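Local coordinates for putative cytoplasmic protein (Salmonella enterica subsp. enterica serovar Typhimurium, PDB 4IQN), which is of unknown function and belongs to a family described as a domain of unknown function, DUF5066, at residues 118-130 with 134-146. Numbering follows the deposited sequence.
Sequences NDPRLPALIRIDH and QAIFIYITERDAN
P123 lays its CG over one face of the Y139 ring, 3.4 Å from CZ and displaced toward the rim, a CH-pi contact 25° off the ring normal. L125 runs alongside Y139, its CD2 3.5 Å from Y139 CD1, and its other methyl, CD1, sits over the rim of one F137 face. The Y139 hydroxyl is hydrogen-bonded to E210. I136 CD1 stands almost centrally above the H130 imidazole, 3.8 Å from the centroid and 8° off the normal; at that ring's edge, in plane, lie Q134 N and a water, 3.2 Å from NE2, while ND1 is hydrogen-bonded to Y169. A135 CB covers the centre of one face of the R127 guanidinium. R127 gets there by leaving with CG anti to its N (chi1 -174°) and bending at chi2, which brings CD to 3.6 Å from F137 CE1; NH1 then hydrogen-bonds to I128 O, and NE forms a salt bridge with E95. The reverse side of the sheet is aliphatic: I126 and I138 lie side by side, and I128 crosses I136 and I138 at an angle, with I128 CG1 3.8 Å from I138 CG1. Reciprocal backbone hydrogen bonds fix the register, I126 N to I138 O at 3.0 Å and I138 N to I126 O at 2.8 Å, both in the carbonyl plane. Antiparallel pairing across a short connection defines a beta hairpin, here the first two strands of a four-stranded antiparallel sheet, continued by strand 151-155.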
# COMPACT_ATOMS: atom_id res chain seq x y z
N ASN A 118 14.18 9.42 -6.62
CA ASN A 118 14.69 9.29 -5.23
C ASN A 118 14.67 10.64 -4.54
O ASN A 118 15.46 10.90 -3.63
CB ASN A 118 16.09 8.69 -5.20
CG ASN A 118 17.11 9.45 -6.03
OD1 ASN A 118 16.84 10.50 -6.62
ND2 ASN A 118 18.32 8.94 -6.04
N ASP A 119 13.79 11.53 -4.97
CA ASP A 119 13.71 12.85 -4.36
C ASP A 119 13.58 12.70 -2.83
O ASP A 119 12.82 11.86 -2.34
CB ASP A 119 12.54 13.64 -4.91
CG ASP A 119 12.52 15.06 -4.43
OD1 ASP A 119 12.11 15.35 -3.29
OD2 ASP A 119 12.90 15.93 -5.21
N PRO A 120 14.33 13.50 -2.06
CA PRO A 120 14.37 13.33 -0.60
C PRO A 120 13.03 13.61 0.14
O PRO A 120 12.88 13.23 1.31
CB PRO A 120 15.49 14.32 -0.17
CG PRO A 120 15.56 15.34 -1.27
CD PRO A 120 15.30 14.51 -2.50
N ARG A 121 12.10 14.30 -0.52
CA ARG A 121 10.77 14.52 0.01
C ARG A 121 9.82 13.32 -0.09
O ARG A 121 8.77 13.34 0.55
CB ARG A 121 10.13 15.77 -0.65
CG ARG A 121 10.97 17.02 -0.43
CD ARG A 121 10.22 18.32 -0.73
NE ARG A 121 11.12 19.45 -0.63
CZ ARG A 121 10.93 20.66 -1.17
NH1 ARG A 121 9.85 20.93 -1.85
NH2 ARG A 121 11.84 21.60 -1.02
N LEU A 122 10.17 12.31 -0.88
CA LEU A 122 9.20 11.22 -1.18
C LEU A 122 8.80 10.50 0.11
O LEU A 122 9.66 10.24 0.97
CB LEU A 122 9.72 10.25 -2.22
CG LEU A 122 9.78 10.75 -3.67
CD1 LEU A 122 10.68 9.82 -4.48
CD2 LEU A 122 8.36 10.83 -4.27
N PRO A 123 7.51 10.21 0.29
CA PRO A 123 7.06 9.51 1.47
C PRO A 123 7.35 8.04 1.38
O PRO A 123 7.53 7.49 0.29
CB PRO A 123 5.55 9.72 1.47
CG PRO A 123 5.21 9.89 0.03
CD PRO A 123 6.37 10.60 -0.57
N ALA A 124 7.37 7.38 2.53
CA ALA A 124 7.47 5.92 2.57
C ALA A 124 6.30 5.25 1.92
O ALA A 124 5.26 5.87 1.81
CB ALA A 124 7.60 5.43 4.00
N LEU A 125 6.48 4.00 1.52
CA LEU A 125 5.42 3.16 0.96
C LEU A 125 5.40 1.85 1.70
O LEU A 125 6.43 1.33 2.06
CB LEU A 125 5.67 2.85 -0.54
CG LEU A 125 5.82 4.05 -1.45
CD1 LEU A 125 6.30 3.65 -2.84
CD2 LEU A 125 4.48 4.76 -1.53
N ILE A 126 4.20 1.33 1.91
CA ILE A 126 4.00 -0.04 2.35
C ILE A 126 3.32 -0.76 1.22
O ILE A 126 2.22 -0.35 0.78
CB ILE A 126 3.14 -0.13 3.63
CG1 ILE A 126 3.84 0.51 4.85
CG2 ILE A 126 2.80 -1.57 3.95
CD1 ILE A 126 2.97 0.49 6.10
N ARG A 127 3.92 -1.86 0.77
CA ARG A 127 3.34 -2.62 -0.35
C ARG A 127 2.20 -3.46 0.15
O ARG A 127 2.30 -4.12 1.18
CB ARG A 127 4.40 -3.53 -0.98
CG ARG A 127 4.02 -4.28 -2.25
CD ARG A 127 3.63 -3.35 -3.37
NE ARG A 127 3.88 -3.97 -4.66
CZ ARG A 127 2.99 -4.67 -5.36
NH1 ARG A 127 1.72 -4.84 -4.94
NH2 ARG A 127 3.37 -5.18 -6.51
N ILE A 128 1.09 -3.45 -0.59
CA ILE A 128 -0.08 -4.31 -0.32
C ILE A 128 -0.19 -5.30 -1.48
O ILE A 128 -0.04 -4.93 -2.64
CB ILE A 128 -1.36 -3.47 -0.25
CG1 ILE A 128 -1.34 -2.52 0.94
CG2 ILE A 128 -2.65 -4.33 -0.24
CD1 ILE A 128 -1.40 -3.18 2.31
N ASP A 129 -0.44 -6.57 -1.15
CA ASP A 129 -0.53 -7.61 -2.15
C ASP A 129 -1.93 -7.53 -2.77
O ASP A 129 -2.91 -7.42 -2.06
CB ASP A 129 -0.27 -8.96 -1.52
CG ASP A 129 1.12 -9.01 -0.87
OD1 ASP A 129 2.12 -9.04 -1.65
OD2 ASP A 129 1.21 -8.97 0.38
N HIS A 130 -1.99 -7.55 -4.09
CA HIS A 130 -3.20 -7.21 -4.82
C HIS A 130 -3.73 -8.43 -5.57
O HIS A 130 -3.04 -9.44 -5.70
CB HIS A 130 -2.89 -6.07 -5.79
CG HIS A 130 -4.10 -5.53 -6.50
ND1 HIS A 130 -5.29 -5.28 -5.85
CD2 HIS A 130 -4.29 -5.20 -7.80
CE1 HIS A 130 -6.16 -4.81 -6.73
NE2 HIS A 130 -5.58 -4.76 -7.91
N GLN A 134 -2.13 -4.68 -11.03
CA GLN A 134 -1.65 -3.40 -10.48
C GLN A 134 -0.87 -3.60 -9.17
O GLN A 134 -1.09 -4.58 -8.44
CB GLN A 134 -2.77 -2.41 -10.24
CG GLN A 134 -3.40 -1.93 -11.52
CD GLN A 134 -4.42 -0.83 -11.34
OE1 GLN A 134 -4.70 -0.33 -10.25
NE2 GLN A 134 -5.02 -0.45 -12.46
N ALA A 135 -0.01 -2.63 -8.89
CA ALA A 135 0.62 -2.53 -7.55
C ALA A 135 -0.20 -1.61 -6.67
O ALA A 135 -0.70 -0.56 -7.15
CB ALA A 135 2.08 -2.02 -7.68
N ILE A 136 -0.31 -1.94 -5.38
CA ILE A 136 -1.09 -1.18 -4.45
C ILE A 136 -0.13 -0.83 -3.29
O ILE A 136 0.65 -1.71 -2.87
CB ILE A 136 -2.22 -2.03 -3.82
CG1 ILE A 136 -3.13 -2.71 -4.86
CG2 ILE A 136 -3.04 -1.25 -2.82
CD1 ILE A 136 -3.86 -1.74 -5.72
N PHE A 137 -0.20 0.41 -2.80
CA PHE A 137 0.70 0.85 -1.71
C PHE A 137 -0.10 1.68 -0.73
O PHE A 137 -1.03 2.40 -1.08
CB PHE A 137 1.83 1.75 -2.21
CG PHE A 137 2.56 1.25 -3.40
CD1 PHE A 137 3.69 0.46 -3.28
CD2 PHE A 137 2.15 1.60 -4.68
CE1 PHE A 137 4.37 -0.01 -4.39
CE2 PHE A 137 2.83 1.17 -5.77
CZ PHE A 137 3.93 0.35 -5.65
N ILE A 138 0.26 1.59 0.54
CA ILE A 138 -0.15 2.54 1.49
C ILE A 138 0.87 3.68 1.39
O ILE A 138 2.09 3.44 1.43
CB ILE A 138 -0.21 1.96 2.92
CG1 ILE A 138 -1.00 0.65 2.98
CG2 ILE A 138 -0.85 2.95 3.85
CD1 ILE A 138 -1.01 0.05 4.38
N TYR A 139 0.34 4.89 1.24
CA TYR A 139 1.15 6.09 0.97
C TYR A 139 1.37 6.80 2.27
O TYR A 139 0.44 7.42 2.80
CB TYR A 139 0.39 7.00 -0.03
CG TYR A 139 1.26 7.90 -0.85
CD1 TYR A 139 2.19 7.39 -1.75
CD2 TYR A 139 1.14 9.29 -0.76
CE1 TYR A 139 3.00 8.24 -2.52
CE2 TYR A 139 1.95 10.14 -1.54
CZ TYR A 139 2.88 9.61 -2.41
OH TYR A 139 3.69 10.46 -3.19
N ILE A 140 2.59 6.70 2.83
CA ILE A 140 2.82 7.13 4.20
C ILE A 140 3.11 8.64 4.28
O ILE A 140 4.25 9.06 4.28
CB ILE A 140 3.95 6.33 4.83
CG1 ILE A 140 3.75 4.83 4.68
CG2 ILE A 140 4.14 6.71 6.31
CD1 ILE A 140 2.47 4.25 5.29
N THR A 141 2.05 9.44 4.31
CA THR A 141 2.14 10.87 4.40
C THR A 141 1.60 11.26 5.76
O THR A 141 2.36 11.25 6.74
CB THR A 141 1.39 11.55 3.26
OG1 THR A 141 0.11 10.95 3.15
CG2 THR A 141 2.12 11.35 1.96
N GLU A 142 0.31 11.51 5.86
CA GLU A 142 -0.29 11.96 7.12
C GLU A 142 -1.53 11.12 7.32
O GLU A 142 -2.23 10.81 6.34
CB GLU A 142 -0.67 13.46 7.08
CG GLU A 142 0.48 14.43 6.82
CD GLU A 142 1.52 14.44 7.94
OE1 GLU A 142 1.15 14.14 9.10
OE2 GLU A 142 2.73 14.75 7.69
N ARG A 143 -1.79 10.73 8.56
CA ARG A 143 -3.03 10.03 8.88
C ARG A 143 -4.23 10.97 8.96
O ARG A 143 -4.13 12.13 9.34
CB ARG A 143 -2.88 9.26 10.18
CG ARG A 143 -1.76 8.24 10.08
CD ARG A 143 -1.85 7.13 11.12
NE ARG A 143 -1.99 7.65 12.46
CZ ARG A 143 -2.40 6.92 13.50
NH1 ARG A 143 -2.72 5.60 13.37
NH2 ARG A 143 -2.51 7.50 14.67
N ASP A 144 -5.39 10.45 8.59
CA ASP A 144 -6.60 11.18 8.60
C ASP A 144 -7.35 11.00 9.91
O ASP A 144 -6.80 10.47 10.87
CB ASP A 144 -7.47 10.74 7.39
CG ASP A 144 -7.95 9.31 7.47
OD1 ASP A 144 -7.92 8.65 8.58
OD2 ASP A 144 -8.36 8.82 6.40
N ALA A 145 -8.59 11.46 9.97
CA ALA A 145 -9.38 11.43 11.21
C ALA A 145 -9.63 10.03 11.74
O ALA A 145 -9.90 9.88 12.92
CB ALA A 145 -10.72 12.14 11.00
N ASN A 146 -9.60 9.03 10.87
CA ASN A 146 -9.76 7.62 11.24
C ASN A 146 -8.44 6.90 11.44
O ASN A 146 -8.40 5.68 11.60
CB ASN A 146 -10.51 6.84 10.16
CG ASN A 146 -11.86 7.40 9.86
OD1 ASN A 146 -12.26 7.55 8.68
ND2 ASN A 146 -12.60 7.68 10.88
O HOH W 1 -5.52 -4.73 -11.13